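Local coordinates for protein PfVFT1 (Plasmodium falciparum, PDB 5JKQ) that probably binds a small solute between its two lobes, as expected of a Venus flytrap (solute-binding) protein, at residues Asp67-Ser70 with Glu71-Lys74; Glu112-Ser115 with Lys116-Asn120. The protein carries 3 engineered substitutions. All coordinates share one frame; numbering follows the deposited sequence.

Overall arrangement
Both contacts are single-helix, i to i+4 packing in the same lobe of the bi-lobed chain, their centres about 14 Å apart. Contact 1 forms the start of helix 68-75 and is largely buried, with a capping aspartate at its head; contact 2 ends helix 102-118, is only partly buried, and runs out into a loop. The two meet directly: Ile-73 packs against Ile-118 and Phe-119, and Leu-69 CD1 lies 4.2 Å from Ile-118 CD1. Helix 14-29 touches both. Branched aliphatic pairs carry the inner faces in each case; polar chemistry differs, the N-cap pairing with Arg-15 while Ser-115 and His-117 of contact 2 bond to backbone atoms outside the last turn.

Contact 1: residues Asp67-Ser70 with Glu71-Lys74; sequences DVLS and EIIK
Leu-69 and Ile-73, one helical turn apart, meet where CG of Leu-69 lies 3.9 Å from CD1 of Ile-73, the two side chains crossing at a slant. Ile-73 gets there by setting CG1 beside its own backbone N (chi1 -70°), which also lays CG1 over the carbonyl oxygen of Leu-69. On the adjoining flank Val-68 meets Ile-72: Val-68 CG1, anti to the backbone N (chi1 168°), touches Ile-72 CD1 at 3.8 Å. The aliphatic part of Lys-74 leans on the carbonyl of Ser-70, CG standing 3.4 Å from Ser-70 O.

Beneath these side chains run the backbone bonds of the first helical turns. Ile-72 N donates to Val-68 O at 3.1 Å, while Glu-71 N gives the same oxygen a weak second bond. Ile-73 N reaches Leu-69 O at 2.8 Å, and Lys-74 N bonds to Ser-70 O.

Asp-67 is the N-cap. Its OD1 accepts from Ser-70 N at 3.1 Å, the donor standing well above the carboxylate plane, and OD2 forms a salt bridge with Arg-15, which probably helps hold the cap in position. Ser-70 OG is bonded in turn to Ile-65 O, just ahead of the helix, tying the incoming chain to its first turn.

Outward, Val-68 and Ile-72 share Leu-16 of helix 14-29, and Leu-69 packs on Arg-15 and Ile-19 of the same helix, while Ile-72 and Ile-73 reach Trp-111 and Ile-118, respectively, of helix 102-118. Helix 68-75 thus packs against both helices just before the chain enters strand 77-83, the middle strand of a three-stranded parallel sheet.

Contact 2: residues Glu112-Ser115 with Lys116-Asn120; sequences ETIS and KHIFN
Ile-114 and Ile-118 run alongside each other in the same direction, with Ile-114 CG2 3.6 Å from Ile-118 CD1. The extended Ile-118 chain, CG1 anti to the carbonyl carbon and chi2 -179°, carries CD1 outward and somewhat back toward the previous turn, where it meets that methyl. Its other branch, CG2, stands 3.7 Å above the plane of the Phe-119 ring, off toward the rim, placing the isoleucine against one face of the ring at the end of the helix.

Lys-116 bends at chi3 (-75°) and folds back over the preceding turn, bringing CE to 3.5 Å from Glu-112 O. Its NZ and Glu-112 OE1 remain 6.3 Å apart, too far for a salt bridge.

Ile-114 O takes two donors: Ile-118 N almost head-on to the carbonyl at 3.0 Å, and His-117 N from above the carbonyl plane. Phe-119, the first residue to leave helical geometry, still donates its N to Ser-115 O at 2.8 Å. Ser-115 OG bonds to Trp-111 O and Ile-125 N, joining this last turn to the approach to strand 126-132, and His-117 NE2 bonds to Ile-59 O. Thr-113, Ile-114 and Ile-118 face helix 14-29, while Phe-119 lies on helix 68-75 and on Lys-76 and Ala-124 of the neighbouring loops.

Contact 1: residues Asp67-Ser70 with Glu71-Lys74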
loop_
_atom_site.group_PDB
_atom_site.type_symbol
_atom_site.label_atom_id
_atom_site.label_comp_id
_atom_site.label_asym_id
_atom_site.label_seq_id
_atom_site.Cartn_x
_atom_site.Cartn_y
_atom_site.Cartn_z
ATOM N N ASP A 67 1.823 -6.675 -25.980
ATOM C CA ASP A 67 1.356 -6.333 -24.640
ATOM C C ASP A 67 1.836 -4.944 -24.226
ATOM O O ASP A 67 2.483 -4.244 -25.003
ATOM C CB ASP A 67 1.823 -7.392 -23.632
ATOM C CG ASP A 67 3.334 -7.440 -23.475
ATOM O OD1 ASP A 67 4.053 -6.858 -24.313
ATOM O OD2 ASP A 67 3.803 -8.080 -22.508
ATOM N N VAL A 68 1.505 -4.551 -23.001
ATOM C CA VAL A 68 1.858 -3.231 -22.488
ATOM C C VAL A 68 3.370 -3.068 -22.346
ATOM O O VAL A 68 3.908 -1.999 -22.628
ATOM C CB VAL A 68 1.174 -2.971 -21.122
ATOM C CG1 VAL A 68 1.753 -1.738 -20.422
ATOM C CG2 VAL A 68 -0.327 -2.815 -21.313
ATOM N N LEU A 69 4.056 -4.122 -21.912
ATOM C CA LEU A 69 5.488 -4.022 -21.665
ATOM C C LEU A 69 6.240 -3.714 -22.955
ATOM O O LEU A 69 7.209 -2.957 -22.946
ATOM C CB LEU A 69 6.033 -5.306 -21.035
ATOM C CG LEU A 69 7.473 -5.194 -20.521
ATOM C CD1 LEU A 69 7.553 -4.255 -19.326
ATOM C CD2 LEU A 69 8.038 -6.556 -20.164
ATOM N N SER A 70 5.790 -4.293 -24.064
ATOM C CA SER A 70 6.416 -4.041 -25.358
ATOM C C SER A 70 6.300 -2.571 -25.757
ATOM O O SER A 70 7.191 -2.030 -26.412
ATOM C CB SER A 70 5.794 -4.929 -26.434
ATOM O OG SER A 70 6.255 -6.263 -26.316
ATOM N N GLU A 71 5.205 -1.928 -25.364
ATOM C CA GLU A 71 5.034 -0.502 -25.616
ATOM C C GLU A 71 6.034 0.295 -24.783
ATOM O O GLU A 71 6.688 1.213 -25.283
ATOM C CB GLU A 71 3.606 -0.056 -25.294
ATOM C CG GLU A 71 2.531 -0.776 -26.096
ATOM C CD GLU A 71 1.129 -0.324 -25.730
ATOM O OE1 GLU A 71 0.995 0.642 -24.949
ATOM O OE2 GLU A 71 0.160 -0.936 -26.225
ATOM N N ILE A 72 6.145 -0.070 -23.511
ATOM C CA ILE A 72 7.083 0.571 -22.595
ATOM C C ILE A 72 8.511 0.429 -23.115
ATOM O O ILE A 72 9.294 1.377 -23.068
ATOM C CB ILE A 72 6.971 -0.035 -21.176
ATOM C CG1 ILE A 72 5.619 0.323 -20.563
ATOM C CG2 ILE A 72 8.090 0.466 -20.256
ATOM C CD1 ILE A 72 5.206 -0.581 -19.423
ATOM N N ILE A 73 8.833 -0.756 -23.623
ATOM C CA ILE A 73 10.179 -1.054 -24.108
ATOM C C ILE A 73 10.536 -0.210 -25.329
ATOM O O ILE A 73 11.638 0.334 -25.413
ATOM C CB ILE A 73 10.325 -2.556 -24.453
ATOM C CG1 ILE A 73 10.306 -3.384 -23.170
ATOM C CG2 ILE A 73 11.632 -2.837 -25.203
ATOM C CD1 ILE A 73 10.123 -4.872 -23.392
ATOM N N LYS A 74 9.608 -0.102 -26.275
ATOM C CA LYS A 74 9.868 0.621 -27.515
ATOM C C LYS A 74 10.062 2.117 -27.275
ATOM O O LYS A 74 10.896 2.751 -27.921
ATOM C CB LYS A 74 8.731 0.389 -28.509
ATOM C CG LYS A 74 8.795 -0.971 -29.190
ATOM C CD LYS A 74 7.500 -1.306 -29.915
ATOM C CE LYS A 74 7.626 -2.605 -30.696
ATOM N NZ LYS A 74 6.308 -3.269 -30.915
#

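Contact 2: residues Glu112-Ser115 with Lys116-Asn120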
loop_
_atom_site.group_PDB
_atom_site.type_symbol
_atom_site.label_atom_id
_atom_site.label_comp_id
_atom_site.label_asym_id
_atom_site.label_seq_id
_atom_site.Cartn_x
_atom_site.Cartn_y
_atom_site.Cartn_z
ATOM N N GLU A 112 14.495 0.995 -12.203
ATOM C CA GLU A 112 15.937 0.955 -12.416
ATOM C C GLU A 112 16.384 -0.498 -12.526
ATOM O O GLU A 112 17.211 -0.846 -13.369
ATOM C CB GLU A 112 16.682 1.663 -11.282
ATOM C CG GLU A 112 16.658 3.184 -11.381
ATOM C CD GLU A 112 17.124 3.873 -10.110
ATOM O OE1 GLU A 112 17.617 3.182 -9.193
ATOM O OE2 GLU A 112 16.995 5.114 -10.028
ATOM N N THR A 113 15.815 -1.341 -11.668
ATOM C CA THR A 113 16.109 -2.768 -11.664
ATOM C C THR A 113 15.577 -3.423 -12.937
ATOM O O THR A 113 16.252 -4.252 -13.548
ATOM C CB THR A 113 15.495 -3.460 -10.426
ATOM O OG1 THR A 113 15.981 -2.831 -9.233
ATOM C CG2 THR A 113 15.849 -4.940 -10.393
ATOM N N ILE A 114 14.367 -3.043 -13.331
ATOM C CA ILE A 114 13.761 -3.560 -14.552
ATOM C C ILE A 114 14.594 -3.142 -15.760
ATOM O O ILE A 114 14.825 -3.938 -16.673
ATOM C CB ILE A 114 12.303 -3.064 -14.711
ATOM C CG1 ILE A 114 11.409 -3.747 -13.676
ATOM C CG2 ILE A 114 11.761 -3.354 -16.114
ATOM C CD1 ILE A 114 10.077 -3.059 -13.454
ATOM N N SER A 115 15.053 -1.894 -15.753
ATOM C CA SER A 115 15.840 -1.366 -16.857
ATOM C C SER A 115 17.139 -2.147 -17.039
ATOM O O SER A 115 17.592 -2.353 -18.164
ATOM C CB SER A 115 16.146 0.116 -16.638
ATOM O OG SER A 115 14.966 0.896 -16.687
ATOM N N LYS A 116 17.731 -2.589 -15.934
ATOM C CA LYS A 116 18.999 -3.310 -15.987
ATOM C C LYS A 116 18.834 -4.743 -16.493
ATOM O O LYS A 116 19.822 -5.425 -16.764
ATOM C CB LYS A 116 19.664 -3.316 -14.609
ATOM C CG LYS A 116 20.401 -2.021 -14.289
ATOM C CD LYS A 116 21.130 -2.088 -12.954
ATOM C CE LYS A 116 20.173 -1.983 -11.779
ATOM N NZ LYS A 116 20.890 -2.007 -10.471
ATOM N N HIS A 117 17.589 -5.194 -16.628
ATOM C CA HIS A 117 17.318 -6.527 -17.158
ATOM C C HIS A 117 16.848 -6.456 -18.608
ATOM O O HIS A 117 17.335 -7.200 -19.460
ATOM C CB HIS A 117 16.272 -7.249 -16.311
ATOM C CG HIS A 117 15.881 -8.582 -16.864
ATOM N ND1 HIS A 117 16.809 -9.538 -17.219
ATOM C CD2 HIS A 117 14.668 -9.113 -17.146
ATOM C CE1 HIS A 117 16.184 -10.603 -17.687
ATOM N NE2 HIS A 117 14.884 -10.371 -17.654
ATOM N N ILE A 118 15.893 -5.577 -18.887
ATOM C CA ILE A 118 15.433 -5.385 -20.258
ATOM C C ILE A 118 16.565 -4.791 -21.078
ATOM O O ILE A 118 16.876 -5.268 -22.171
ATOM C CB ILE A 118 14.207 -4.462 -20.341
ATOM C CG1 ILE A 118 13.042 -5.062 -19.545
ATOM C CG2 ILE A 118 13.812 -4.240 -21.803
ATOM C CD1 ILE A 118 11.757 -4.238 -19.564
ATOM N N PHE A 119 17.167 -3.741 -20.531
ATOM C CA PHE A 119 18.309 -3.081 -21.147
ATOM C C PHE A 119 19.546 -3.371 -20.299
ATOM O O PHE A 119 19.603 -4.407 -19.637
ATOM C CB PHE A 119 18.040 -1.581 -21.282
ATOM C CG PHE A 119 16.892 -1.262 -22.192
ATOM C CD1 PHE A 119 17.053 -1.302 -23.566
ATOM C CD2 PHE A 119 15.650 -0.931 -21.676
ATOM C CE1 PHE A 119 15.999 -1.016 -24.409
ATOM C CE2 PHE A 119 14.592 -0.641 -22.514
ATOM C CZ PHE A 119 14.766 -0.684 -23.883
ATOM N N ASN A 120 20.524 -2.470 -20.317
ATOM C CA ASN A 120 21.786 -2.692 -19.615
ATOM C C ASN A 120 22.222 -1.457 -18.821
ATOM O O ASN A 120 23.415 -1.192 -18.668
ATOM C CB ASN A 120 22.872 -3.095 -20.617
ATOM C CG ASN A 120 23.896 -4.046 -20.023
ATOM O OD1 ASN A 120 23.562 -5.156 -19.604
ATOM N ND2 ASN A 120 25.157 -3.623 -20.008
#